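Long-range contact in soluble lytic murein transglycosylase (PDB 5OHU), which probably cleaves the glycan strands of bacterial cell-wall peptidoglycan as a lytic transglycosylase, in both exolytic and endolytic turnover: residues Ala249-Leu260 and Ile281-Arg292. Residues are numbered along the deposited sequence; the frame is centred on the assembly and turned at random. Where two conformers were deposited one is given.
Sequences ARQDPEKALSLL and IGLSLAKRFDPR
S284 OG donates a hydrogen bond to the backbone O of A249, 2.7 Å away. The hydroxyl lies anti to its own backbone N (chi1 -175°), which turns it toward the A249 carbonyl. The bond arrives 24° out of the carbonyl plane. A longer salt bridge joins E254 OE1 to R288 NE at 3.4 Å. The carboxylate and guanidinium planes stand 82° apart, so the two groups do not pair side-on. D290 is gripped side-on by R292 instead, with R292 NH2 2.9 Å from D290 OD2. Water 1 donates to both E254 OE1 and D290 OD2, bridging the two carboxylates across the contact. P253 CD lies over one face of the R288 guanidinium, off its centre, while P253 CG touches R288 CD at 3.4 Å. Deeper in, I281 is a knob in the hole formed by A249, A256, L257 and L260. Its CG1 meets A249 CB at 3.8 Å, and CG2 reaches L257 CB. L257 CD2 packs on L285 CD1 at 3.6 Å, while L296 of helix 293-300 touches both L257 and I281. The contact joins successive, roughly antiparallel helices of the largely helical ring; the axes of 253-260 and 281-287 come within 9.4 Å. Apolar packing makes up most of its interior, with the S284 bond to A249 beside it, and the charged groups gather at its more exposed side. There R288 and R292, with water 1, probably offset the repulsion between E254 and D290.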
# COMPACT_ATOMS: atom_id res chain seq x y z
N ALA A 249 -2.87 7.37 22.46
CA ALA A 249 -1.64 7.91 21.90
C ALA A 249 -1.81 8.42 20.47
O ALA A 249 -1.04 9.27 20.04
CB ALA A 249 -0.55 6.84 21.93
N ARG A 250 -2.81 7.92 19.74
CA ARG A 250 -2.97 8.33 18.35
C ARG A 250 -3.30 9.81 18.24
O ARG A 250 -2.78 10.51 17.36
CB ARG A 250 -4.05 7.47 17.67
CG ARG A 250 -4.33 7.84 16.21
CD ARG A 250 -5.11 6.72 15.50
NE ARG A 250 -5.95 7.23 14.42
CZ ARG A 250 -7.24 7.53 14.56
NH1 ARG A 250 -7.83 7.37 15.73
NH2 ARG A 250 -7.94 7.98 13.53
N GLN A 251 -4.15 10.33 19.12
CA GLN A 251 -4.56 11.72 19.01
C GLN A 251 -4.07 12.62 20.15
O GLN A 251 -3.99 13.83 19.95
CB GLN A 251 -6.09 11.83 18.91
CG GLN A 251 -6.58 12.94 17.97
CD GLN A 251 -6.37 12.62 16.50
OE1 GLN A 251 -6.67 11.51 16.04
NE2 GLN A 251 -5.86 13.59 15.74
N ASP A 252 -3.74 12.06 21.32
CA ASP A 252 -3.24 12.86 22.43
C ASP A 252 -2.08 12.15 23.13
O ASP A 252 -2.20 11.69 24.27
CB ASP A 252 -4.37 13.19 23.41
CG ASP A 252 -4.02 14.35 24.33
OD1 ASP A 252 -2.81 14.68 24.45
OD2 ASP A 252 -4.94 14.91 24.96
N PRO A 253 -0.92 12.08 22.47
CA PRO A 253 0.21 11.35 23.06
C PRO A 253 0.72 11.96 24.35
O PRO A 253 1.25 11.24 25.21
CB PRO A 253 1.28 11.40 21.96
CG PRO A 253 0.89 12.59 21.12
CD PRO A 253 -0.60 12.63 21.14
N GLU A 254 0.57 13.28 24.52
CA GLU A 254 0.99 13.91 25.77
C GLU A 254 0.13 13.45 26.93
O GLU A 254 0.66 13.11 28.00
CB GLU A 254 0.95 15.44 25.66
CG GLU A 254 1.85 16.02 24.57
CD GLU A 254 1.24 15.95 23.17
OE1 GLU A 254 1.83 16.57 22.23
OE2 GLU A 254 0.16 15.31 23.00
N LYS A 255 -1.20 13.41 26.75
CA LYS A 255 -2.06 12.88 27.80
C LYS A 255 -1.77 11.40 28.05
O LYS A 255 -1.75 10.94 29.19
CB LYS A 255 -3.53 13.09 27.45
CG LYS A 255 -4.48 12.63 28.55
CD LYS A 255 -5.85 12.23 28.00
CE LYS A 255 -6.95 13.29 28.23
NZ LYS A 255 -7.20 13.59 29.67
N ALA A 256 -1.51 10.64 26.98
CA ALA A 256 -1.22 9.22 27.13
C ALA A 256 0.05 9.01 27.94
O ALA A 256 0.12 8.08 28.76
CB ALA A 256 -1.11 8.57 25.76
N LEU A 257 1.06 9.84 27.71
CA LEU A 257 2.32 9.71 28.44
C LEU A 257 2.13 10.01 29.93
O LEU A 257 2.66 9.28 30.78
CB LEU A 257 3.38 10.64 27.84
CG LEU A 257 4.77 10.53 28.48
CD1 LEU A 257 5.20 9.07 28.48
CD2 LEU A 257 5.78 11.37 27.75
N SER A 258 1.41 11.08 30.26
CA SER A 258 1.13 11.36 31.66
C SER A 258 0.44 10.18 32.33
O SER A 258 0.72 9.86 33.49
CB SER A 258 0.25 12.60 31.81
OG SER A 258 0.94 13.75 31.43
N LEU A 259 -0.47 9.52 31.61
CA LEU A 259 -1.25 8.47 32.25
C LEU A 259 -0.42 7.21 32.41
O LEU A 259 -0.54 6.50 33.42
CB LEU A 259 -2.53 8.21 31.47
CG LEU A 259 -3.51 9.38 31.62
CD1 LEU A 259 -4.67 9.21 30.65
CD2 LEU A 259 -4.02 9.44 33.06
N LEU A 260 0.41 6.90 31.41
CA LEU A 260 1.40 5.84 31.57
C LEU A 260 2.26 6.09 32.80
O LEU A 260 2.51 5.16 33.58
CB LEU A 260 2.28 5.75 30.32
CG LEU A 260 3.42 4.73 30.42
CD1 LEU A 260 2.87 3.33 30.61
CD2 LEU A 260 4.34 4.79 29.19
N ILE A 281 3.36 5.36 22.15
CA ILE A 281 3.42 6.73 22.65
C ILE A 281 4.67 7.43 22.12
O ILE A 281 4.60 8.58 21.65
CB ILE A 281 3.37 6.75 24.19
CG1 ILE A 281 1.97 6.30 24.67
CG2 ILE A 281 3.69 8.14 24.74
CD1 ILE A 281 1.90 6.05 26.14
N GLY A 282 5.82 6.75 22.14
CA GLY A 282 7.05 7.38 21.67
C GLY A 282 6.96 7.79 20.21
O GLY A 282 7.32 8.91 19.84
N LEU A 283 6.46 6.88 19.37
CA LEU A 283 6.30 7.17 17.95
C LEU A 283 5.35 8.34 17.73
O LEU A 283 5.61 9.22 16.90
CB LEU A 283 5.79 5.93 17.22
CG LEU A 283 6.84 4.89 16.85
CD1 LEU A 283 6.17 3.76 16.09
CD2 LEU A 283 7.91 5.55 15.98
N SER A 284 4.23 8.37 18.45
CA SER A 284 3.31 9.48 18.21
C SER A 284 3.87 10.80 18.74
O SER A 284 3.68 11.85 18.12
CB SER A 284 1.94 9.16 18.81
OG SER A 284 1.02 10.18 18.49
N LEU A 285 4.57 10.78 19.87
CA LEU A 285 5.21 12.02 20.31
C LEU A 285 6.26 12.49 19.30
O LEU A 285 6.38 13.69 19.04
CB LEU A 285 5.88 11.82 21.67
CG LEU A 285 5.00 11.82 22.92
CD1 LEU A 285 5.83 11.47 24.16
CD2 LEU A 285 4.32 13.17 23.06
N ALA A 286 7.04 11.56 18.76
CA ALA A 286 8.12 11.95 17.86
C ALA A 286 7.57 12.57 16.59
O ALA A 286 8.17 13.50 16.05
CB ALA A 286 9.00 10.74 17.52
N LYS A 287 6.41 12.10 16.12
CA LYS A 287 5.81 12.69 14.94
C LYS A 287 5.25 14.08 15.22
O LYS A 287 4.95 14.81 14.28
CB LYS A 287 4.70 11.79 14.39
CG LYS A 287 5.22 10.70 13.48
CD LYS A 287 4.23 9.51 13.41
CE LYS A 287 4.81 8.42 12.53
NZ LYS A 287 3.81 7.33 12.25
N ARG A 288 5.16 14.48 16.48
CA ARG A 288 4.85 15.86 16.83
C ARG A 288 6.09 16.64 17.19
O ARG A 288 5.99 17.79 17.65
CB ARG A 288 3.85 15.90 17.98
CG ARG A 288 2.56 15.24 17.65
CD ARG A 288 1.84 14.94 18.91
NE ARG A 288 0.67 15.78 19.11
CZ ARG A 288 -0.54 15.48 18.64
NH1 ARG A 288 -0.73 14.37 17.94
NH2 ARG A 288 -1.55 16.30 18.89
N PHE A 289 7.27 16.03 17.03
CA PHE A 289 8.53 16.70 17.28
C PHE A 289 8.70 17.08 18.75
O PHE A 289 9.26 18.13 19.08
CB PHE A 289 8.68 17.91 16.35
CG PHE A 289 8.31 17.60 14.91
CD1 PHE A 289 8.83 16.47 14.27
CD2 PHE A 289 7.42 18.41 14.20
CE1 PHE A 289 8.48 16.17 12.94
CE2 PHE A 289 7.08 18.12 12.88
CZ PHE A 289 7.61 17.00 12.25
N ASP A 290 8.23 16.23 19.64
CA ASP A 290 8.31 16.49 21.07
C ASP A 290 9.54 15.76 21.60
O ASP A 290 9.59 14.53 21.49
CB ASP A 290 7.04 16.00 21.76
CG ASP A 290 7.00 16.29 23.27
OD1 ASP A 290 8.06 16.34 23.95
OD2 ASP A 290 5.88 16.49 23.78
N PRO A 291 10.54 16.45 22.14
CA PRO A 291 11.77 15.75 22.55
C PRO A 291 11.56 14.77 23.69
O PRO A 291 12.46 13.95 23.95
CB PRO A 291 12.70 16.90 22.97
CG PRO A 291 11.74 17.97 23.44
CD PRO A 291 10.55 17.87 22.51
N ARG A 292 10.40 14.78 24.35
CA ARG A 292 10.14 13.77 25.36
C ARG A 292 10.09 12.37 24.75
O ARG A 292 10.27 11.39 25.47
CB ARG A 292 8.83 14.10 26.10
CG ARG A 292 8.99 15.26 27.09
CD ARG A 292 7.65 15.63 27.76
NE ARG A 292 6.77 16.34 26.85
CZ ARG A 292 5.58 16.84 27.19
NH1 ARG A 292 5.13 16.69 28.43
NH2 ARG A 292 4.86 17.46 26.27
O HOH W 1 4.07 17.90 22.25
O HOH W 2 2.08 15.90 29.50